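Local atomic coordinates of iota-carrageenase (Alteromonas sp., PDB entry 1H80), a protein that hydrolyses iota-carrageenans, the sulfated galactans of red algal cell walls, cutting internal beta-1,4 linkages with inversion of anomeric configuration. Residues D238-R241 with A247-M250; E180-N185 with Y191-T196; T35-N40 with K87-G92. One frame throughout, in Å; residues are numbered along the deposited sequence. Where two conformers were deposited one is given.

Overall arrangement
The three contacts follow one another along the chain, with none nested in or crossing another. Contact 3 comes first: residues 35-40, where helix 39-50 begins, meet residues 87-92, the end of strand 85-88 and the loop after it, closing a loop of 46 residues that holds most of that helix and several strands. Contacts 2 and 1 then close short loops of five residues each, strand 177-185 being joined to the run into strand 194-196, and strand 231-243 to the run into strand 250-252. These two lie deep in the stacked coils of the beta-helix, their centres about 10 Å apart, whereas contact 3 is a surface contact whose centre is about 22 Å from that of contact 2.

Contact 1. Residues D238-R241 with A247-M250; sequences DNIR and AAVM
The flat groups that meet between Ile240 and Ala248 are peptide carbonyls, and each has a methyl group of the other residue over one face. CB of Ala248 stands above the carbonyl of Ile240, 3.7 Å from Ile240 O, and reaches on to the next carbonyl carbon, Arg241 C. In return, CG2 of Ile240 sits above the carbonyl plane of Ala248, 3.4 Å from Ala248 O. A third flat group lies to one side: the guanidinium of Arg241, whose CB points away from residues 247-250, receives Asn239 OD1 at its edge, nearly in its plane. That bond, Arg241 NH1 to Asn239 OD1, is 2.8 Å long, but the donor comes from above the amide plane of Asn239. NH1 also bonds Asn206 on strand 202-210, which helps to fix the rotation of the guanidinium.

With chi1 at -52°, Ile240 holds CG2 anti to its own backbone N and presents it to Val249, while CG1 leads elsewhere. CG2 of Ile240 and CG2 of Val249 touch at 3.7 Å, the two side chains crossing at about a right angle. Ile240, just past one corner, thus meets Ala248 and Val249 in the next corner of the same coil, and Leu207, Met217 and Val266 of neighbouring coils pack against them; this aliphatic interior is characteristic of the right-handed parallel beta-helix of pectate lyase-like proteins.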
ATOM      1  N   ASP A 238      -4.151 -12.131  -3.539  1.00 13.12           N
ATOM      2  CA  ASP A 238      -4.906 -13.169  -2.862  1.00 14.43           C
ATOM      3  C   ASP A 238      -4.745 -13.032  -1.357  1.00 14.24           C
ATOM      4  O   ASP A 238      -3.635 -12.852  -0.857  1.00 14.35           O
ATOM      5  CB  ASP A 238      -4.416 -14.545  -3.317  1.00 17.17           C
ATOM      6  CG  ASP A 238      -5.134 -15.678  -2.622  1.00 21.31           C
ATOM      7  OD1 ASP A 238      -6.385 -15.684  -2.621  1.00 22.82           O
ATOM      8  OD2 ASP A 238      -4.446 -16.572  -2.085  0.75 24.86           O
ATOM      9  N   ASN A 239      -5.869 -13.104  -0.649  1.00 12.76           N
ATOM     10  CA  ASN A 239      -5.884 -13.000   0.801  1.00 13.09           C
ATOM     11  C   ASN A 239      -5.313 -11.669   1.282  1.00 12.45           C
ATOM     12  O   ASN A 239      -4.227 -11.603   1.868  1.00 12.60           O
ATOM     13  CB  ASN A 239      -5.114 -14.169   1.411  1.00 14.29           C
ATOM     14  CG  ASN A 239      -5.265 -14.239   2.912  1.00 15.07           C
ATOM     15  OD1 ASN A 239      -6.096 -13.543   3.497  1.00 15.77           O
ATOM     16  ND2 ASN A 239      -4.467 -15.089   3.546  1.00 17.40           N
ATOM     17  N   ILE A 240      -6.066 -10.607   1.017  1.00 11.83           N
ATOM     18  CA  ILE A 240      -5.685  -9.258   1.410  1.00 11.06           C
ATOM     19  C   ILE A 240      -6.665  -8.850   2.497  1.00 12.49           C
ATOM     20  O   ILE A 240      -7.885  -8.943   2.316  1.00 11.75           O
ATOM     21  CB  ILE A 240      -5.785  -8.290   0.218  1.00 11.09           C
ATOM     22  CG1 ILE A 240      -5.019  -8.858  -0.985  1.00 12.52           C
ATOM     23  CG2 ILE A 240      -5.259  -6.927   0.615  1.00 12.27           C
ATOM     24  CD1 ILE A 240      -3.542  -9.148  -0.732  1.00 12.70           C
ATOM     25  N   ARG A 241      -6.129  -8.383   3.620  1.00 11.98           N
ATOM     26  CA  ARG A 241      -6.970  -8.039   4.755  1.00 13.47           C
ATOM     27  C   ARG A 241      -6.735  -6.672   5.372  1.00 14.05           C
ATOM     28  O   ARG A 241      -5.622  -6.142   5.357  1.00 13.40           O
ATOM     29  CB  ARG A 241      -6.802  -9.114   5.832  1.00 15.04           C
ATOM     30  CG  ARG A 241      -6.886 -10.539   5.292  1.00 16.96           C
ATOM     31  CD  ARG A 241      -6.822 -11.587   6.395  1.00 19.55           C
ATOM     32  NE  ARG A 241      -5.560 -11.582   7.137  1.00 20.61           N
ATOM     33  CZ  ARG A 241      -4.394 -12.006   6.655  1.00 21.60           C
ATOM     34  NH1 ARG A 241      -4.308 -12.475   5.416  1.00 21.08           N
ATOM     35  NH2 ARG A 241      -3.309 -11.972   7.421  1.00 21.90           N
ATOM     36  N   ALA A 247      -9.651   0.407   3.942  1.00 14.12           N
ATOM     37  CA  ALA A 247     -10.042  -0.711   3.096  1.00 13.30           C
ATOM     38  C   ALA A 247      -8.885  -1.681   2.949  1.00 13.25           C
ATOM     39  O   ALA A 247      -7.736  -1.329   3.198  1.00 13.40           O
ATOM     40  CB  ALA A 247     -10.451  -0.204   1.723  1.00 14.59           C
ATOM     41  N   ALA A 248      -9.196  -2.907   2.547  1.00 12.88           N
ATOM     42  CA  ALA A 248      -8.167  -3.916   2.345  1.00 12.93           C
ATOM     43  C   ALA A 248      -7.574  -3.693   0.966  1.00 13.42           C
ATOM     44  O   ALA A 248      -6.362  -3.729   0.777  1.00 12.84           O
ATOM     45  CB  ALA A 248      -8.777  -5.307   2.432  1.00 13.32           C
ATOM     46  N   VAL A 249      -8.452  -3.456   0.002  1.00 13.69           N
ATOM     47  CA  VAL A 249      -8.035  -3.242  -1.372  1.00 14.91           C
ATOM     48  C   VAL A 249      -8.657  -1.968  -1.909  1.00 15.41           C
ATOM     49  O   VAL A 249      -9.855  -1.744  -1.763  1.00 14.92           O
ATOM     50  CB  VAL A 249      -8.472  -4.416  -2.260  1.00 15.36           C
ATOM     51  CG1 VAL A 249      -8.087  -4.139  -3.703  1.00 16.97           C
ATOM     52  CG2 VAL A 249      -7.827  -5.705  -1.771  1.00 16.53           C
ATOM     53  N   MET A 250      -7.841  -1.132  -2.537  1.00 14.78           N
ATOM     54  CA  MET A 250      -8.347   0.112  -3.090  1.00 15.17           C
ATOM     55  C   MET A 250      -7.783   0.402  -4.470  1.00 14.97           C
ATOM     56  O   MET A 250      -6.598   0.185  -4.728  1.00 15.19           O
ATOM     57  CB  MET A 250      -8.040   1.268  -2.137  1.00 15.95           C
ATOM     58  CG  MET A 250      -8.419   2.634  -2.674  1.00 17.60           C
ATOM     59  SD  MET A 250      -7.040   3.406  -3.533  0.50 17.31           S
ATOM     60  CE  MET A 250      -6.624   4.685  -2.341  0.50 21.55           C
TER

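Contact 2. Residues E180-N185 with Y191-T196; sequences ERIKQN and YGLIQT
Ile182 overlaps the end of Leu193, its CG2 branch pressed to 3.5 Å from Leu193 CD1, tighter than ordinary van der Waals contact. The other branch of Leu193, CD2, comes within 3.7 Å of Ile182 O. Leu193 reaches this far because its CG stands anti to the backbone N (chi1 -172°), carrying both methyls to the strand.

Two residues on, Gln184 stretches an extended chain over the turn at Gly192-Leu193. Its OE1 comes to 3.1 Å from Leu193 CA, and its strongest polar partner is the hydroxyl of Ser159. At the other end of the amide, NE2 gives Gly192 O a weak hydrogen bond, 3.4 Å long and bent to 129°. A water makes a second link: it accepts from Gln184 NE2 and from Gly192 N, each at 3.0 Å, so this buried amide is tied to the turn on two routes. A bound sodium ion lies about 6 Å from the Gln184 side chain. The chain turns a corner at Leu193, and the contact joins strand residues 182-185 to that corner within one coil, across the aliphatic interior of a parallel beta-helix.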
ATOM      1  N   GLU A 180       4.600 -11.155  -0.172  1.00 11.03           N
ATOM      2  CA  GLU A 180       3.645 -11.917   0.616  1.00 11.38           C
ATOM      3  C   GLU A 180       3.935 -12.079   2.086  1.00 11.97           C
ATOM      4  O   GLU A 180       5.039 -11.822   2.552  1.00 11.85           O
ATOM      5  CB  GLU A 180       3.553 -13.329   0.045  1.00 13.32           C
ATOM      6  CG  GLU A 180       4.929 -14.011   0.034  1.00 16.31           C
ATOM      7  CD  GLU A 180       4.870 -15.524  -0.049  1.00 20.17           C
ATOM      8  OE1 GLU A 180       3.997 -16.057  -0.759  1.00 22.74           O
ATOM      9  OE2 GLU A 180       5.722 -16.183   0.588  0.75 21.57           O
ATOM     10  N   ARG A 181       2.916 -12.532   2.808  1.00 11.71           N
ATOM     11  CA  ARG A 181       3.012 -12.797   4.237  1.00 12.15           C
ATOM     12  C   ARG A 181       3.579 -11.645   5.043  1.00 11.94           C
ATOM     13  O   ARG A 181       4.632 -11.769   5.672  1.00 11.52           O
ATOM     14  CB  ARG A 181       3.857 -14.050   4.467  1.00 13.65           C
ATOM     15  CG  ARG A 181       3.311 -15.284   3.771  0.50 16.37           C
ATOM     16  CD  ARG A 181       4.216 -16.477   3.992  0.50 19.80           C
ATOM     17  NE  ARG A 181       4.285 -16.847   5.402  0.50 22.70           N
ATOM     18  CZ  ARG A 181       5.169 -17.702   5.905  0.50 24.74           C
ATOM     19  NH1 ARG A 181       6.067 -18.273   5.114  0.50 25.00           N
ATOM     20  NH2 ARG A 181       5.154 -17.988   7.200  0.50 25.06           N
ATOM     21  N   ILE A 182       2.871 -10.525   5.033  1.00 11.39           N
ATOM     22  CA  ILE A 182       3.304  -9.364   5.781  1.00 12.36           C
ATOM     23  C   ILE A 182       2.118  -8.820   6.551  1.00 11.74           C
ATOM     24  O   ILE A 182       0.998  -8.785   6.048  1.00 12.29           O
ATOM     25  CB  ILE A 182       3.861  -8.266   4.854  1.00 12.69           C
ATOM     26  CG1 ILE A 182       5.057  -8.811   4.066  1.00 13.65           C
ATOM     27  CG2 ILE A 182       4.300  -7.061   5.684  1.00 13.12           C
ATOM     28  CD1 ILE A 182       5.558  -7.873   2.984  1.00 15.29           C
ATOM     29  N   LYS A 183       2.373  -8.432   7.793  1.00 12.23           N
ATOM     30  CA  LYS A 183       1.344  -7.863   8.646  1.00 12.94           C
ATOM     31  C   LYS A 183       1.886  -6.532   9.115  1.00 12.80           C
ATOM     32  O   LYS A 183       3.036  -6.446   9.542  1.00 13.68           O
ATOM     33  CB  LYS A 183       1.085  -8.766   9.857  1.00 14.74           C
ATOM     34  CG  LYS A 183       0.271  -8.113  10.976  1.00 17.98           C
ATOM     35  CD  LYS A 183      -1.116  -7.704  10.511  1.00 19.29           C
ATOM     36  CE  LYS A 183      -1.868  -6.949  11.601  1.00 20.62           C
ATOM     37  NZ  LYS A 183      -2.042  -7.781  12.830  1.00 22.85           N
ATOM     38  N   GLN A 184       1.071  -5.489   9.009  1.00 12.59           N
ATOM     39  CA  GLN A 184       1.480  -4.169   9.460  1.00 13.29           C
ATOM     40  C   GLN A 184       0.543  -3.709  10.561  1.00 14.00           C
ATOM     41  O   GLN A 184      -0.678  -3.755  10.409  1.00 14.37           O
ATOM     42  CB  GLN A 184       1.446  -3.160   8.313  1.00 14.30           C
ATOM     43  CG  GLN A 184       1.922  -1.772   8.724  1.00 14.64           C
ATOM     44  CD  GLN A 184       2.216  -0.883   7.535  1.00 16.76           C
ATOM     45  OE1 GLN A 184       2.602  -1.366   6.473  1.00 18.21           O
ATOM     46  NE2 GLN A 184       2.060   0.423   7.712  1.00 15.96           N
ATOM     47  N   ASN A 185       1.121  -3.284  11.679  1.00 13.80           N
ATOM     48  CA  ASN A 185       0.322  -2.802  12.796  1.00 15.15           C
ATOM     49  C   ASN A 185       0.425  -1.293  12.924  1.00 15.05           C
ATOM     50  O   ASN A 185       1.472  -0.702  12.660  1.00 15.49           O
ATOM     51  CB  ASN A 185       0.786  -3.432  14.111  1.00 15.66           C
ATOM     52  CG  ASN A 185       0.586  -4.928  14.143  1.00 16.64           C
ATOM     53  OD1 ASN A 185      -0.521  -5.421  13.936  1.00 18.17           O
ATOM     54  ND2 ASN A 185       1.657  -5.663  14.409  1.00 18.30           N
ATOM     55  N   TYR A 191      -1.847   5.892   4.514  1.00 13.52           N
ATOM     56  CA  TYR A 191      -0.901   4.960   3.939  1.00 13.98           C
ATOM     57  C   TYR A 191      -1.280   3.509   4.155  1.00 14.19           C
ATOM     58  O   TYR A 191      -2.406   3.122   3.869  1.00 13.65           O
ATOM     59  CB  TYR A 191       0.492   5.285   4.471  1.00 14.21           C
ATOM     60  CG  TYR A 191       0.863   6.713   4.138  1.00 15.36           C
ATOM     61  CD1 TYR A 191       1.326   7.047   2.869  1.00 16.40           C
ATOM     62  CD2 TYR A 191       0.655   7.741   5.056  1.00 16.18           C
ATOM     63  CE1 TYR A 191       1.568   8.371   2.513  1.00 17.81           C
ATOM     64  CE2 TYR A 191       0.896   9.074   4.711  1.00 16.82           C
ATOM     65  CZ  TYR A 191       1.351   9.377   3.436  1.00 17.61           C
ATOM     66  OH  TYR A 191       1.585  10.684   3.071  1.00 19.40           O
ATOM     67  N   GLY A 192      -0.349   2.704   4.645  1.00 12.99           N
ATOM     68  CA  GLY A 192      -0.655   1.304   4.840  1.00 13.26           C
ATOM     69  C   GLY A 192       0.500   0.422   4.424  1.00 12.68           C
ATOM     70  O   GLY A 192       1.653   0.845   4.409  1.00 13.52           O
ATOM     71  N   LEU A 193       0.183  -0.804   4.038  1.00 12.43           N
ATOM     72  CA  LEU A 193       1.211  -1.766   3.683  1.00 11.61           C
ATOM     73  C   LEU A 193       1.842  -1.598   2.304  1.00 12.28           C
ATOM     74  O   LEU A 193       3.050  -1.380   2.195  1.00 12.31           O
ATOM     75  CB  LEU A 193       0.634  -3.172   3.853  1.00 13.17           C
ATOM     76  CG  LEU A 193       1.558  -4.379   3.713  1.00 14.03           C
ATOM     77  CD1 LEU A 193       2.874  -4.150   4.435  1.00 15.52           C
ATOM     78  CD2 LEU A 193       0.829  -5.591   4.282  1.00 14.21           C
ATOM     79  N   ILE A 194       1.029  -1.688   1.258  1.00 11.61           N
ATOM     80  CA  ILE A 194       1.525  -1.563  -0.108  1.00 12.87           C
ATOM     81  C   ILE A 194       0.921  -0.391  -0.863  1.00 13.02           C
ATOM     82  O   ILE A 194      -0.267  -0.117  -0.742  1.00 13.67           O
ATOM     83  CB  ILE A 194       1.141  -2.791  -0.977  1.00 12.60           C
ATOM     84  CG1 ILE A 194       1.462  -4.094  -0.251  1.00 14.42           C
ATOM     85  CG2 ILE A 194       1.844  -2.709  -2.331  1.00 14.15           C
ATOM     86  CD1 ILE A 194       2.928  -4.303   0.030  1.00 14.49           C
ATOM     87  N   GLN A 195       1.746   0.316  -1.622  1.00 13.24           N
ATOM     88  CA  GLN A 195       1.213   1.336  -2.512  1.00 12.95           C
ATOM     89  C   GLN A 195       1.920   1.048  -3.824  1.00 13.02           C
ATOM     90  O   GLN A 195       3.147   0.951  -3.866  1.00 12.72           O
ATOM     91  CB  GLN A 195       1.480   2.774  -2.072  1.00 13.74           C
ATOM     92  CG  GLN A 195       0.849   3.727  -3.097  1.00 15.02           C
ATOM     93  CD  GLN A 195       0.445   5.079  -2.551  1.00 15.95           C
ATOM     94  OE1 GLN A 195      -0.108   5.907  -3.283  1.00 18.62           O
ATOM     95  NE2 GLN A 195       0.712   5.316  -1.278  1.00 14.71           N
ATOM     96  N   THR A 196       1.139   0.890  -4.888  1.00 12.96           N
ATOM     97  CA  THR A 196       1.689   0.570  -6.200  1.00 13.96           C
ATOM     98  C   THR A 196       1.625   1.730  -7.178  1.00 14.83           C
ATOM     99  O   THR A 196       0.590   2.375  -7.317  1.00 15.51           O
ATOM    100  CB  THR A 196       0.932  -0.598  -6.844  1.00 14.14           C
ATOM    101  OG1 THR A 196      -0.413  -0.193  -7.139  1.00 14.87           O
ATOM    102  CG2 THR A 196       0.898  -1.791  -5.902  1.00 15.45           C
TER
HETATM  103  O   HOH W   1       2.149   3.034   6.233  1.00 16.03           O

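Contact 3. Residues T35-N40 with K87-G92; sequences TSDDSN and KPTWNG. With CA (calcium ion), chain D.
Two torsions aim the polar groups of Asp37 and Thr89 at each other. Asp37 holds CG anti to its backbone N (chi1 -179°), which carries the carboxylate over to the second segment; in Thr89, chi1 of -57° sets OG1 beside the backbone N and leaves the methyl CG2 alongside the aspartate. The result is a hydrogen bond from Thr89 OG1 to Asp37 OD1, 2.7 Å long, with the two side chains crossing at about a right angle. CG2 of Thr89 lies against the carboxylate, 3.5 Å from Asp37 OD1.

Three donors grip the same oxygen. Ser39 OG uses the syn lone pair of Asp37 OD1, at 2.6 Å. Ser39 N, at 3.1 Å from OD1 and with an angle of 157° at the hydrogen, comes from one face of the carboxylate, and Thr89 OG1 from the other. The bond to Ser39 N makes an Asx turn at the start of helix 39-50, where Asp38 occupies the N-cap position without making a capping bond itself. Thr89 directly follows strand 85-88 of the beta-helix and is hydrogen-bonded through its backbone to Phe67 on the adjoining strand 64-71, so the turn that launches the helix is pinned to the coil.

Asp38 turns its carboxylate to a calcium ion instead, both OD1 and OD2 binding the metal at 2.4 Å. Ser36 O binds the same calcium, also at 2.4 Å. Two waters, Asn31 O and Asp34 OD1 bring the ligands to seven. Asp38 OD2 also accepts a hydrogen bond from His66 N, a second-shell contact that steadies this carboxylate against strand 64-71.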
ATOM      1  N   THR A  35      22.989  -0.932  20.009  1.00 24.67           N
ATOM      2  CA  THR A  35      22.045  -0.012  19.394  1.00 24.96           C
ATOM      3  C   THR A  35      22.711   0.772  18.273  1.00 24.51           C
ATOM      4  O   THR A  35      22.178   1.780  17.812  1.00 25.87           O
ATOM      5  CB  THR A  35      21.494   0.983  20.428  1.00 25.88           C
ATOM      6  OG1 THR A  35      22.586   1.664  21.057  1.00 27.13           O
ATOM      7  CG2 THR A  35      20.677   0.254  21.484  1.00 26.77           C
ATOM      8  N   SER A  36      23.872   0.295  17.832  1.00 23.46           N
ATOM      9  CA  SER A  36      24.639   0.950  16.779  1.00 22.25           C
ATOM     10  C   SER A  36      24.260   0.505  15.366  1.00 20.88           C
ATOM     11  O   SER A  36      23.830  -0.624  15.153  1.00 20.30           O
ATOM     12  CB  SER A  36      26.134   0.708  17.003  1.00 23.55           C
ATOM     13  OG  SER A  36      26.544   1.207  18.267  1.00 25.92           O
ATOM     14  N   ASP A  37      24.447   1.415  14.413  1.00 19.56           N
ATOM     15  CA  ASP A  37      24.138   1.196  13.000  1.00 18.52           C
ATOM     16  C   ASP A  37      24.852  -0.019  12.405  1.00 17.71           C
ATOM     17  O   ASP A  37      26.054  -0.205  12.589  1.00 17.95           O
ATOM     18  CB  ASP A  37      24.495   2.468  12.221  1.00 19.16           C
ATOM     19  CG  ASP A  37      24.200   2.363  10.739  1.00 21.54           C
ATOM     20  OD1 ASP A  37      23.176   1.759  10.366  1.00 18.92           O
ATOM     21  OD2 ASP A  37      24.993   2.912   9.944  1.00 22.92           O
ATOM     22  N   ASP A  38      24.094  -0.840  11.685  1.00 16.50           N
ATOM     23  CA  ASP A  38      24.631  -2.046  11.066  1.00 16.06           C
ATOM     24  C   ASP A  38      24.549  -1.980   9.545  1.00 15.60           C
ATOM     25  O   ASP A  38      24.786  -2.976   8.855  1.00 14.52           O
ATOM     26  CB  ASP A  38      23.847  -3.257  11.567  1.00 16.06           C
ATOM     27  CG  ASP A  38      23.893  -3.386  13.072  1.00 17.27           C
ATOM     28  OD1 ASP A  38      24.993  -3.640  13.600  1.00 17.38           O
ATOM     29  OD2 ASP A  38      22.842  -3.220  13.725  1.00 15.35           O
ATOM     30  N   SER A  39      24.230  -0.802   9.026  1.00 15.26           N
ATOM     31  CA  SER A  39      24.083  -0.611   7.589  1.00 15.06           C
ATOM     32  C   SER A  39      25.303  -0.969   6.751  1.00 15.01           C
ATOM     33  O   SER A  39      25.178  -1.638   5.725  1.00 14.63           O
ATOM     34  CB  SER A  39      23.678   0.835   7.293  1.00 14.59           C
ATOM     35  OG  SER A  39      22.437   1.146   7.901  1.00 15.58           O
ATOM     36  N   ASN A  40      26.482  -0.517   7.167  1.00 14.71           N
ATOM     37  CA  ASN A  40      27.682  -0.809   6.402  1.00 15.28           C
ATOM     38  C   ASN A  40      27.950  -2.306   6.331  1.00 13.93           C
ATOM     39  O   ASN A  40      28.328  -2.819   5.282  1.00 13.99           O
ATOM     40  CB  ASN A  40      28.894  -0.086   6.997  1.00 17.26           C
ATOM     41  CG  ASN A  40      30.176  -0.383   6.242  1.00 20.08           C
ATOM     42  OD1 ASN A  40      31.041  -1.112   6.728  1.00 22.07           O
ATOM     43  ND2 ASN A  40      30.298   0.168   5.040  1.00 21.15           N
ATOM     44  N   LYS A  87      15.332  -2.292  13.073  1.00 14.65           N
ATOM     45  CA  LYS A  87      14.892  -0.930  13.348  1.00 15.28           C
ATOM     46  C   LYS A  87      15.616   0.030  12.420  1.00 15.55           C
ATOM     47  O   LYS A  87      16.727  -0.241  11.974  1.00 15.30           O
ATOM     48  CB  LYS A  87      15.201  -0.554  14.800  1.00 16.36           C
ATOM     49  CG  LYS A  87      14.505  -1.413  15.836  1.00 17.98           C
ATOM     50  CD  LYS A  87      14.868  -0.951  17.237  1.00 19.83           C
ATOM     51  CE  LYS A  87      14.071  -1.690  18.289  1.00 22.28           C
ATOM     52  NZ  LYS A  87      14.331  -1.130  19.643  1.00 23.54           N
ATOM     53  N   PRO A  88      14.992   1.174  12.110  1.00 15.32           N
ATOM     54  CA  PRO A  88      15.640   2.142  11.224  1.00 16.09           C
ATOM     55  C   PRO A  88      16.706   2.953  11.951  1.00 17.03           C
ATOM     56  O   PRO A  88      16.472   3.463  13.049  1.00 18.32           O
ATOM     57  CB  PRO A  88      14.478   3.007  10.754  1.00 16.30           C
ATOM     58  CG  PRO A  88      13.578   3.020  11.950  1.00 16.51           C
ATOM     59  CD  PRO A  88      13.604   1.572  12.407  1.00 16.46           C
ATOM     60  N   THR A  89      17.879   3.058  11.340  1.00 17.56           N
ATOM     61  CA  THR A  89      18.963   3.828  11.929  1.00 19.07           C
ATOM     62  C   THR A  89      18.548   5.287  11.867  1.00 19.96           C
ATOM     63  O   THR A  89      17.987   5.733  10.868  1.00 19.99           O
ATOM     64  CB  THR A  89      20.261   3.657  11.139  1.00 19.04           C
ATOM     65  OG1 THR A  89      20.589   2.266  11.066  1.00 19.41           O
ATOM     66  CG2 THR A  89      21.400   4.405  11.820  1.00 18.93           C
ATOM     67  N   TRP A  90      18.820   6.028  12.934  1.00 21.29           N
ATOM     68  CA  TRP A  90      18.460   7.436  12.975  1.00 23.13           C
ATOM     69  C   TRP A  90      19.261   8.279  11.990  1.00 23.68           C
ATOM     70  O   TRP A  90      20.485   8.179  11.914  1.00 23.04           O
ATOM     71  CB  TRP A  90      18.652   7.989  14.389  1.00 24.90           C
ATOM     72  CG  TRP A  90      18.499   9.481  14.468  1.00 26.70           C
ATOM     73  CD1 TRP A  90      19.443  10.381  14.873  1.00 27.74           C
ATOM     74  CD2 TRP A  90      17.336  10.248  14.125  1.00 27.85           C
ATOM     75  NE1 TRP A  90      18.944  11.659  14.802  1.00 28.77           N
ATOM     76  CE2 TRP A  90      17.652  11.607  14.342  1.00 28.44           C
ATOM     77  CE3 TRP A  90      16.060   9.920  13.646  1.00 27.98           C
ATOM     78  CZ2 TRP A  90      16.737  12.640  14.109  1.00 29.01           C
ATOM     79  CZ3 TRP A  90      15.147  10.948  13.412  1.00 28.82           C
ATOM     80  CH2 TRP A  90      15.495  12.293  13.641  1.00 28.89           C
ATOM     81  N   ASN A  91      18.547   9.103  11.231  1.00 24.75           N
ATOM     82  CA  ASN A  91      19.157  10.011  10.267  1.00 26.62           C
ATOM     83  C   ASN A  91      18.338  11.292  10.366  1.00 27.47           C
ATOM     84  O   ASN A  91      17.157  11.307  10.017  1.00 27.33           O
ATOM     85  CB  ASN A  91      19.069   9.451   8.845  1.00 27.25           C
ATOM     86  CG  ASN A  91      19.897  10.252   7.855  1.00 29.02           C
ATOM     87  OD1 ASN A  91      19.890  11.483   7.878  1.00 29.38           O
ATOM     88  ND2 ASN A  91      20.610   9.556   6.977  1.00 30.06           N
ATOM     89  N   GLY A  92      18.961  12.361  10.849  1.00 29.10           N
ATOM     90  CA  GLY A  92      18.244  13.614  11.004  1.00 30.39           C
ATOM     91  C   GLY A  92      18.278  14.581   9.834  1.00 31.80           C
ATOM     92  O   GLY A  92      18.003  15.768  10.014  1.00 32.04           O
TER
HETATM   93 CA    CA D1493      24.173  -2.926  15.690  1.00 16.65          CA
HETATM   94  O   HOH W   2      26.426  -2.350  15.738  1.00 22.56           O
HETATM   95  O   HOH W   3      21.953  -3.031  16.722  1.00 18.37           O